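PDB 1UP7: 6-phospho-beta-glucosidase from Thermotoga maritima, which hydrolyses cellobiose 6'-phosphate to glucose 6-phosphate and glucose, using NAD+ and a manganese ion as cofactors. Local coordinates for residues G100-E105 / H390-D395; Q104-V109 / N241-Y246. All blocks are in the same frame, centred on the assembly; numbering follows the deposited sequence.

How the contacts relate
Both contacts start from the loop between helices 85-94 and 109-131, in the Rossmann-like part of the chain, and share Gln104 and Glu105. Contact 1 is the more buried and joins Leu101 and Ile102 of this loop to the turn between helices 380-389 and 396-409; its chemistry is leucine, isoleucine and proline packing plus two bridging waters. Contact 2 lies nearer the chain centre, is partly buried, and sets amide and hydroxyl groups against Tyr243 and Tyr246, the first of them beside the sugar. Their centres are 9 Å apart, and they meet where Leu392 CD2 packs 3.3 Å from Tyr246 O and Ile102 lies against the Tyr246 ring.

Contact 1: residues G100-E105 / H390-D395; sequences GLIGQE and HPLGPD. With G6P (6-O-phosphono-alpha-D-glucopyranose), chain J; NAD (nicotinamide-adenine-dinucleotide), chain I.
Leu101 crosses Pro394 obliquely, its CD2 3.8 Å from Pro394 CA and also against CB, while its other methyl, CD1, rests against Gly393 O. Here a loop of the Rossmann-like NAD-binding part of this family 4 glycosidase meets a type I beta turn, His390 to Gly393, of the C-terminal part. Beside this pair Ile102 CG1 faces Leu392 CD2 at a looser 4.3 Å. The polar link between the two backbones is carried by water: one molecule accepts from Ile102 N and another donates to Ile102 O, and both donate to Leu392 O, each at 2.9 Å, so that this carbonyl is gripped twice. Around these residues Leu402 of helix 396-409 touches both Leu101 and Pro394, and helix 250-258 lies against Ile102.

Farther along the loop, Glu105 runs into the active site. Its CG stands anti to the backbone N (chi1 176°) and the chain continues extended, which carries the carboxylate to the ligands: OE1 accepts from O4 of glucose 6-phosphate at 2.9 Å, and OE2 from O2D of the NAD ribose at 2.8 Å. Arg82 forms a salt bridge to OE2. As in related enzymes, Glu105 probably raises the basicity of the active-site tyrosine. With an alanine here, the sugar O4 and the ribose O2D would probably lose the carboxylate that accepts from both, and Arg82 its salt-bridge partner. Within the turn, Leu392 N lies in the plane of the His390 ring, at its edge, 2.7 Å from His390 ND1, with an N-H...ND1 angle of 162°.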
loop_
_atom_site.group_PDB
_atom_site.type_symbol
_atom_site.label_atom_id
_atom_site.label_comp_id
_atom_site.label_asym_id
_atom_site.label_seq_id
_atom_site.Cartn_x
_atom_site.Cartn_y
_atom_site.Cartn_z
ATOM N N GLY A 100 31.889 24.521 -0.113
ATOM C CA GLY A 100 31.221 24.677 1.169
ATOM C C GLY A 100 30.356 23.474 1.519
ATOM O O GLY A 100 29.383 23.586 2.235
ATOM N N LEU A 101 30.705 22.319 0.971
ATOM C CA LEU A 101 29.905 21.111 1.120
ATOM C C LEU A 101 30.656 20.107 1.967
ATOM O O LEU A 101 31.896 20.075 1.928
ATOM C CB LEU A 101 29.663 20.509 -0.261
ATOM C CG LEU A 101 28.390 20.855 -1.070
ATOM C CD1 LEU A 101 27.454 21.966 -0.481
ATOM C CD2 LEU A 101 28.668 21.048 -2.578
ATOM N N ILE A 102 29.913 19.283 2.706
ATOM C CA ILE A 102 30.483 18.177 3.448
ATOM C C ILE A 102 31.246 17.237 2.514
ATOM O O ILE A 102 30.735 16.804 1.470
ATOM C CB ILE A 102 29.375 17.395 4.176
ATOM C CG1 ILE A 102 28.779 18.234 5.326
ATOM C CG2 ILE A 102 29.940 16.027 4.660
ATOM C CD1 ILE A 102 29.784 18.517 6.350
ATOM N N GLY A 103 32.493 16.963 2.863
ATOM C CA GLY A 103 33.242 15.918 2.179
ATOM C C GLY A 103 33.504 14.745 3.107
ATOM O O GLY A 103 34.228 14.867 4.097
ATOM N N GLN A 104 32.900 13.613 2.786
ATOM C CA GLN A 104 32.929 12.437 3.644
ATOM C C GLN A 104 32.902 11.140 2.826
ATOM O O GLN A 104 32.280 11.059 1.766
ATOM C CB GLN A 104 31.766 12.505 4.642
ATOM C CG GLN A 104 32.067 11.868 6.028
ATOM C CD GLN A 104 31.833 10.350 5.971
ATOM O OE1 GLN A 104 31.008 9.851 5.176
ATOM N NE2 GLN A 104 32.570 9.624 6.773
ATOM N N GLU A 105 33.595 10.129 3.310
ATOM C CA GLU A 105 33.686 8.835 2.619
ATOM C C GLU A 105 32.348 8.248 2.094
ATOM O O GLU A 105 32.294 7.786 0.928
ATOM C CB GLU A 105 34.435 7.817 3.518
ATOM C CG GLU A 105 34.506 6.410 2.921
ATOM C CD GLU A 105 34.735 5.298 3.936
ATOM O OE1 GLU A 105 34.196 5.363 5.079
ATOM O OE2 GLU A 105 35.456 4.332 3.583
ATOM N N HIS A 390 20.235 15.492 -3.002
ATOM C CA HIS A 390 20.788 15.033 -1.734
ATOM C C HIS A 390 20.713 16.175 -0.723
ATOM O O HIS A 390 21.150 17.291 -1.049
ATOM C CB HIS A 390 22.245 14.584 -1.873
ATOM C CG HIS A 390 22.739 13.851 -0.671
ATOM N ND1 HIS A 390 22.905 14.464 0.557
ATOM C CD2 HIS A 390 23.032 12.539 -0.484
ATOM C CE1 HIS A 390 23.281 13.560 1.445
ATOM N NE2 HIS A 390 23.387 12.389 0.833
ATOM N N PRO A 391 20.199 15.917 0.490
ATOM C CA PRO A 391 20.115 16.978 1.506
ATOM C C PRO A 391 21.436 17.703 1.701
ATOM O O PRO A 391 21.420 18.836 2.129
ATOM C CB PRO A 391 19.719 16.226 2.791
ATOM C CG PRO A 391 18.949 14.987 2.292
ATOM C CD PRO A 391 19.634 14.624 0.974
ATOM N N LEU A 392 22.563 17.055 1.394
ATOM C CA LEU A 392 23.891 17.646 1.601
ATOM C C LEU A 392 24.588 17.961 0.277
ATOM O O LEU A 392 25.788 18.277 0.259
ATOM C CB LEU A 392 24.781 16.736 2.454
ATOM C CG LEU A 392 24.329 16.450 3.908
ATOM C CD1 LEU A 392 25.105 15.254 4.485
ATOM C CD2 LEU A 392 24.527 17.665 4.785
ATOM N N GLY A 393 23.826 17.899 -0.823
ATOM C CA GLY A 393 24.334 18.257 -2.133
ATOM C C GLY A 393 24.459 19.751 -2.412
ATOM O O GLY A 393 24.177 20.581 -1.563
ATOM N N PRO A 394 24.917 20.090 -3.609
ATOM C CA PRO A 394 25.150 21.486 -4.006
ATOM C C PRO A 394 23.866 22.296 -4.221
ATOM O O PRO A 394 22.832 21.755 -4.577
ATOM C CB PRO A 394 25.862 21.322 -5.361
ATOM C CG PRO A 394 25.330 20.033 -5.893
ATOM C CD PRO A 394 25.267 19.146 -4.690
ATOM N N ASP A 395 23.953 23.590 -3.986
ATOM C CA ASP A 395 23.025 24.540 -4.553
ATOM C C ASP A 395 23.144 24.485 -6.109
ATOM O O ASP A 395 24.175 24.099 -6.649
ATOM C CB ASP A 395 23.419 25.934 -4.065
ATOM C CG ASP A 395 22.829 26.295 -2.709
ATOM O OD1 ASP A 395 22.221 25.454 -2.039
ATOM O OD2 ASP A 395 22.916 27.445 -2.216
HETATM C C1 G6P J . 32.728 3.468 10.798
HETATM C C2 G6P J . 31.670 3.212 9.690
HETATM C C3 G6P J . 32.326 2.515 8.499
HETATM C C4 G6P J . 33.401 3.448 7.965
HETATM C C5 G6P J . 34.465 3.635 9.063
HETATM C C6 G6P J . 35.546 4.602 8.599
HETATM O O1 G6P J . 32.228 4.177 11.948
HETATM O O2 G6P J . 30.567 2.419 10.125
HETATM O O3 G6P J . 31.390 2.144 7.482
HETATM O O4 G6P J . 33.930 2.957 6.733
HETATM O O5 G6P J . 33.885 4.165 10.284
HETATM O O6 G6P J . 36.802 4.278 9.174
HETATM P P G6P J . 38.175 4.696 8.443
HETATM O O1P G6P J . 39.281 4.021 9.220
HETATM O O2P G6P J . 38.463 6.189 8.416
HETATM O O3P G6P J . 38.110 4.159 7.041
HETATM P PA NAD I . 41.227 -0.621 1.213
HETATM O O1A NAD I . 41.674 0.586 0.491
HETATM O O2A NAD I . 42.306 -1.327 2.063
HETATM O O5B NAD I . 40.682 -1.609 0.050
HETATM C C5B NAD I . 40.608 -2.991 0.286
HETATM C C4B NAD I . 41.254 -3.757 -0.861
HETATM O O4B NAD I . 40.434 -3.697 -2.026
HETATM C C3B NAD I . 42.630 -3.257 -1.281
HETATM O O3B NAD I . 43.564 -4.299 -1.044
HETATM C C2B NAD I . 42.498 -2.960 -2.777
HETATM O O2B NAD I . 43.641 -3.355 -3.506
HETATM C C1B NAD I . 41.320 -3.848 -3.139
HETATM N N9A NAD I . 40.607 -3.474 -4.356
HETATM C C8A NAD I . 40.364 -2.224 -4.895
HETATM N N7A NAD I . 39.624 -2.422 -6.008
HETATM C C5A NAD I . 39.348 -3.730 -6.161
HETATM C C6A NAD I . 38.657 -4.465 -7.116
HETATM N N6A NAD I . 38.067 -3.882 -8.155
HETATM N N1A NAD I . 38.585 -5.847 -6.986
HETATM C C2A NAD I . 39.210 -6.486 -5.928
HETATM N N3A NAD I . 39.916 -5.749 -5.007
HETATM C C4A NAD I . 39.980 -4.404 -5.129
HETATM O O3 NAD I . 39.995 -0.147 2.133
HETATM P PN NAD I . 39.391 -0.846 3.442
HETATM O O1N NAD I . 39.553 0.192 4.490
HETATM O O2N NAD I . 39.879 -2.190 3.667
HETATM O O5D NAD I . 37.843 -1.046 3.096
HETATM C C5D NAD I . 37.352 -1.600 1.889
HETATM C C4D NAD I . 35.872 -1.208 1.754
HETATM O O4D NAD I . 35.068 -1.707 2.823
HETATM C C3D NAD I . 35.676 0.301 1.770
HETATM O O3D NAD I . 34.703 0.563 0.804
HETATM C C2D NAD I . 35.154 0.613 3.169
HETATM O O2D NAD I . 34.323 1.758 3.260
HETATM C C1D NAD I . 34.466 -0.664 3.596
HETATM N N1N NAD I . 34.832 -1.001 4.974
HETATM C C2N NAD I . 35.320 -2.277 5.150
HETATM C C3N NAD I . 35.703 -2.733 6.388
HETATM C C7N NAD I . 36.248 -4.138 6.503
HETATM O O7N NAD I . 35.857 -5.026 7.534
HETATM N N7N NAD I . 37.127 -4.548 5.576
HETATM C C4N NAD I . 35.579 -1.852 7.465
HETATM C C5N NAD I . 35.076 -0.545 7.307
HETATM C C6N NAD I . 34.699 -0.126 6.031
HETATM O O HOH W 1 27.126 19.556 2.442
HETATM O O HOH W 2 27.970 16.451 0.667
#

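Contact 2: residues Q104-V109 / N241-Y246; sequences QETTGV and NPYLRY. With G6P (6-O-phosphono-alpha-D-glucopyranose), chain J; NAD (nicotinamide-adenine-dinucleotide), chain I.
Gln104 lays its CG over one face of the Tyr246 ring, 3.9 Å from the ring centroid, a CH-pi contact. The chain then bends at chi2 (-84°), bringing the amide to Tyr243, whose ring plane stands 86° from it; Gln104 NE2 comes within 3.6 Å of Tyr243 CE2. Gln104 OE1 is turned back into its own loop, where Thr106 N binds it from above the carbonyl plane and Thr106 OG1 binds it in that plane, on a lone pair, at 3.2 Å. These two bonds fix the amide's rotation beside the tyrosine. Glu105, next in line, turns to the ligands and barely meets this segment. Thr106 OG1 lies 3.3 Å from Tyr243 CE2, and the same side chain touches His194, a manganese ligand, and Asn142. Thr107 OG1 meets the edge of the Tyr243 ring at CD2, 3.2 Å away, while its CG2 turns to Tyr246 CB.

On the opposing segment an Asx turn, with Asn241 OD1 accepting from Tyr243 N at 3.0 Å, sets the course of the chain at Tyr243. Tyr243, the proton acceptor, crosses the side chains of the loop and holds its OH 3.3 Å from C2 of glucose 6-phosphate, an arrangement consistent with the redox-assisted catalytic site of family 4 glycosidases, where a tyrosine base, NAD and a metal gather round the sugar.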
loop_
_atom_site.group_PDB
_atom_site.type_symbol
_atom_site.label_atom_id
_atom_site.label_comp_id
_atom_site.label_asym_id
_atom_site.label_seq_id
_atom_site.Cartn_x
_atom_site.Cartn_y
_atom_site.Cartn_z
ATOM N N GLN A 104 32.900 13.613 2.786
ATOM C CA GLN A 104 32.929 12.437 3.644
ATOM C C GLN A 104 32.902 11.140 2.826
ATOM O O GLN A 104 32.280 11.059 1.766
ATOM C CB GLN A 104 31.766 12.505 4.642
ATOM C CG GLN A 104 32.067 11.868 6.028
ATOM C CD GLN A 104 31.833 10.350 5.971
ATOM O OE1 GLN A 104 31.008 9.851 5.176
ATOM N NE2 GLN A 104 32.570 9.624 6.773
ATOM N N GLU A 105 33.595 10.129 3.310
ATOM C CA GLU A 105 33.686 8.835 2.619
ATOM C C GLU A 105 32.348 8.248 2.094
ATOM O O GLU A 105 32.294 7.786 0.928
ATOM C CB GLU A 105 34.435 7.817 3.518
ATOM C CG GLU A 105 34.506 6.410 2.921
ATOM C CD GLU A 105 34.735 5.298 3.936
ATOM O OE1 GLU A 105 34.196 5.363 5.079
ATOM O OE2 GLU A 105 35.456 4.332 3.583
ATOM N N THR A 106 31.293 8.267 2.928
ATOM C CA THR A 106 30.030 7.582 2.620
ATOM C C THR A 106 28.819 8.490 2.552
ATOM O O THR A 106 27.780 8.068 2.081
ATOM C CB THR A 106 29.754 6.459 3.659
ATOM O OG1 THR A 106 29.482 7.036 4.967
ATOM C CG2 THR A 106 31.029 5.657 3.952
ATOM N N THR A 107 28.943 9.718 3.037
ATOM C CA THR A 107 27.802 10.590 3.246
ATOM C C THR A 107 27.835 11.787 2.321
ATOM O O THR A 107 28.791 12.533 2.344
ATOM C CB THR A 107 27.825 11.118 4.700
ATOM O OG1 THR A 107 27.894 10.000 5.603
ATOM C CG2 THR A 107 26.504 11.807 5.005
ATOM N N GLY A 108 26.760 12.026 1.593
ATOM C CA GLY A 108 26.651 13.225 0.785
ATOM C C GLY A 108 27.427 13.047 -0.504
ATOM O O GLY A 108 27.530 11.936 -1.041
ATOM N N VAL A 109 28.008 14.135 -0.982
ATOM C CA VAL A 109 28.645 14.179 -2.315
ATOM C C VAL A 109 29.749 13.121 -2.469
ATOM O O VAL A 109 29.839 12.465 -3.497
ATOM C CB VAL A 109 29.158 15.601 -2.668
ATOM C CG1 VAL A 109 29.940 15.630 -4.059
ATOM C CG2 VAL A 109 28.002 16.596 -2.691
ATOM N N ASN A 241 22.233 7.376 14.700
ATOM C CA ASN A 241 23.552 7.045 14.118
ATOM C C ASN A 241 24.441 8.301 14.142
ATOM O O ASN A 241 24.001 9.371 13.790
ATOM C CB ASN A 241 23.367 6.516 12.690
ATOM C CG ASN A 241 24.655 5.916 12.061
ATOM O OD1 ASN A 241 25.703 6.568 11.961
ATOM N ND2 ASN A 241 24.548 4.675 11.587
ATOM N N PRO A 242 25.689 8.170 14.570
ATOM C CA PRO A 242 26.596 9.339 14.701
ATOM C C PRO A 242 26.778 10.086 13.376
ATOM O O PRO A 242 27.058 11.277 13.378
ATOM C CB PRO A 242 27.949 8.725 15.142
ATOM C CG PRO A 242 27.630 7.325 15.632
ATOM C CD PRO A 242 26.342 6.894 14.935
ATOM N N TYR A 243 26.563 9.389 12.272
ATOM C CA TYR A 243 26.620 10.005 10.947
ATOM C C TYR A 243 25.562 11.065 10.711
ATOM O O TYR A 243 25.686 11.841 9.757
ATOM C CB TYR A 243 26.485 8.950 9.870
ATOM C CG TYR A 243 27.777 8.236 9.559
ATOM C CD1 TYR A 243 28.252 7.197 10.390
ATOM C CD2 TYR A 243 28.526 8.583 8.420
ATOM C CE1 TYR A 243 29.454 6.538 10.091
ATOM C CE2 TYR A 243 29.721 7.952 8.120
ATOM C CZ TYR A 243 30.179 6.933 8.938
ATOM O OH TYR A 243 31.370 6.309 8.632
ATOM N N LEU A 244 24.533 11.083 11.559
ATOM C CA LEU A 244 23.495 12.095 11.467
ATOM C C LEU A 244 24.084 13.462 11.764
ATOM O O LEU A 244 23.508 14.454 11.398
ATOM C CB LEU A 244 22.302 11.791 12.385
ATOM C CG LEU A 244 21.065 11.192 11.697
ATOM C CD1 LEU A 244 20.638 11.915 10.373
ATOM C CD2 LEU A 244 21.291 9.689 11.431
ATOM N N ARG A 245 25.237 13.495 12.413
ATOM C CA ARG A 245 25.916 14.748 12.734
ATOM C C ARG A 245 26.153 15.582 11.474
ATOM O O ARG A 245 26.123 16.801 11.536
ATOM C CB ARG A 245 27.282 14.496 13.362
ATOM C CG ARG A 245 27.289 14.298 14.868
ATOM C CD ARG A 245 28.699 13.864 15.375
ATOM N NE ARG A 245 29.296 13.004 14.337
ATOM C CZ ARG A 245 30.585 12.724 14.197
ATOM N NH1 ARG A 245 31.484 13.267 15.020
ATOM N NH2 ARG A 245 30.978 11.905 13.213
ATOM N N TYR A 246 26.395 14.913 10.348
ATOM C CA TYR A 246 26.691 15.601 9.078
ATOM C C TYR A 246 25.492 16.322 8.530
ATOM O O TYR A 246 25.654 17.330 7.857
ATOM C CB TYR A 246 27.252 14.649 8.000
ATOM C CG TYR A 246 28.569 14.027 8.402
ATOM C CD1 TYR A 246 29.749 14.759 8.374
ATOM C CD2 TYR A 246 28.630 12.695 8.835
ATOM C CE1 TYR A 246 30.964 14.196 8.776
ATOM C CE2 TYR A 246 29.829 12.115 9.241
ATOM C CZ TYR A 246 30.988 12.879 9.223
ATOM O OH TYR A 246 32.177 12.302 9.625
HETATM C C1 G6P J . 32.728 3.468 10.798
HETATM C C2 G6P J . 31.670 3.212 9.690
HETATM C C3 G6P J . 32.326 2.515 8.499
HETATM C C4 G6P J . 33.401 3.448 7.965
HETATM C C5 G6P J . 34.465 3.635 9.063
HETATM C C6 G6P J . 35.546 4.602 8.599
HETATM O O1 G6P J . 32.228 4.177 11.948
HETATM O O2 G6P J . 30.567 2.419 10.125
HETATM O O3 G6P J . 31.390 2.144 7.482
HETATM O O4 G6P J . 33.930 2.957 6.733
HETATM O O5 G6P J . 33.885 4.165 10.284
HETATM O O6 G6P J . 36.802 4.278 9.174
HETATM P P G6P J . 38.175 4.696 8.443
HETATM O O1P G6P J . 39.281 4.021 9.220
HETATM O O2P G6P J . 38.463 6.189 8.416
HETATM O O3P G6P J . 38.110 4.159 7.041
HETATM P PA NAD I . 41.227 -0.621 1.213
HETATM O O1A NAD I . 41.674 0.586 0.491
HETATM O O2A NAD I . 42.306 -1.327 2.063
HETATM O O5B NAD I . 40.682 -1.609 0.050
HETATM C C5B NAD I . 40.608 -2.991 0.286
HETATM C C4B NAD I . 41.254 -3.757 -0.861
HETATM O O4B NAD I . 40.434 -3.697 -2.026
HETATM C C3B NAD I . 42.630 -3.257 -1.281
HETATM O O3B NAD I . 43.564 -4.299 -1.044
HETATM C C2B NAD I . 42.498 -2.960 -2.777
HETATM O O2B NAD I . 43.641 -3.355 -3.506
HETATM C C1B NAD I . 41.320 -3.848 -3.139
HETATM N N9A NAD I . 40.607 -3.474 -4.356
HETATM C C8A NAD I . 40.364 -2.224 -4.895
HETATM N N7A NAD I . 39.624 -2.422 -6.008
HETATM C C5A NAD I . 39.348 -3.730 -6.161
HETATM C C6A NAD I . 38.657 -4.465 -7.116
HETATM N N6A NAD I . 38.067 -3.882 -8.155
HETATM N N1A NAD I . 38.585 -5.847 -6.986
HETATM C C2A NAD I . 39.210 -6.486 -5.928
HETATM N N3A NAD I . 39.916 -5.749 -5.007
HETATM C C4A NAD I . 39.980 -4.404 -5.129
HETATM O O3 NAD I . 39.995 -0.147 2.133
HETATM P PN NAD I . 39.391 -0.846 3.442
HETATM O O1N NAD I . 39.553 0.192 4.490
HETATM O O2N NAD I . 39.879 -2.190 3.667
HETATM O O5D NAD I . 37.843 -1.046 3.096
HETATM C C5D NAD I . 37.352 -1.600 1.889
HETATM C C4D NAD I . 35.872 -1.208 1.754
HETATM O O4D NAD I . 35.068 -1.707 2.823
HETATM C C3D NAD I . 35.676 0.301 1.770
HETATM O O3D NAD I . 34.703 0.563 0.804
HETATM C C2D NAD I . 35.154 0.613 3.169
HETATM O O2D NAD I . 34.323 1.758 3.260
HETATM C C1D NAD I . 34.466 -0.664 3.596
HETATM N N1N NAD I . 34.832 -1.001 4.974
HETATM C C2N NAD I . 35.320 -2.277 5.150
HETATM C C3N NAD I . 35.703 -2.733 6.388
HETATM C C7N NAD I . 36.248 -4.138 6.503
HETATM O O7N NAD I . 35.857 -5.026 7.534
HETATM N N7N NAD I . 37.127 -4.548 5.576
HETATM C C4N NAD I . 35.579 -1.852 7.465
HETATM C C5N NAD I . 35.076 -0.545 7.307
HETATM C C6N NAD I . 34.699 -0.126 6.031
#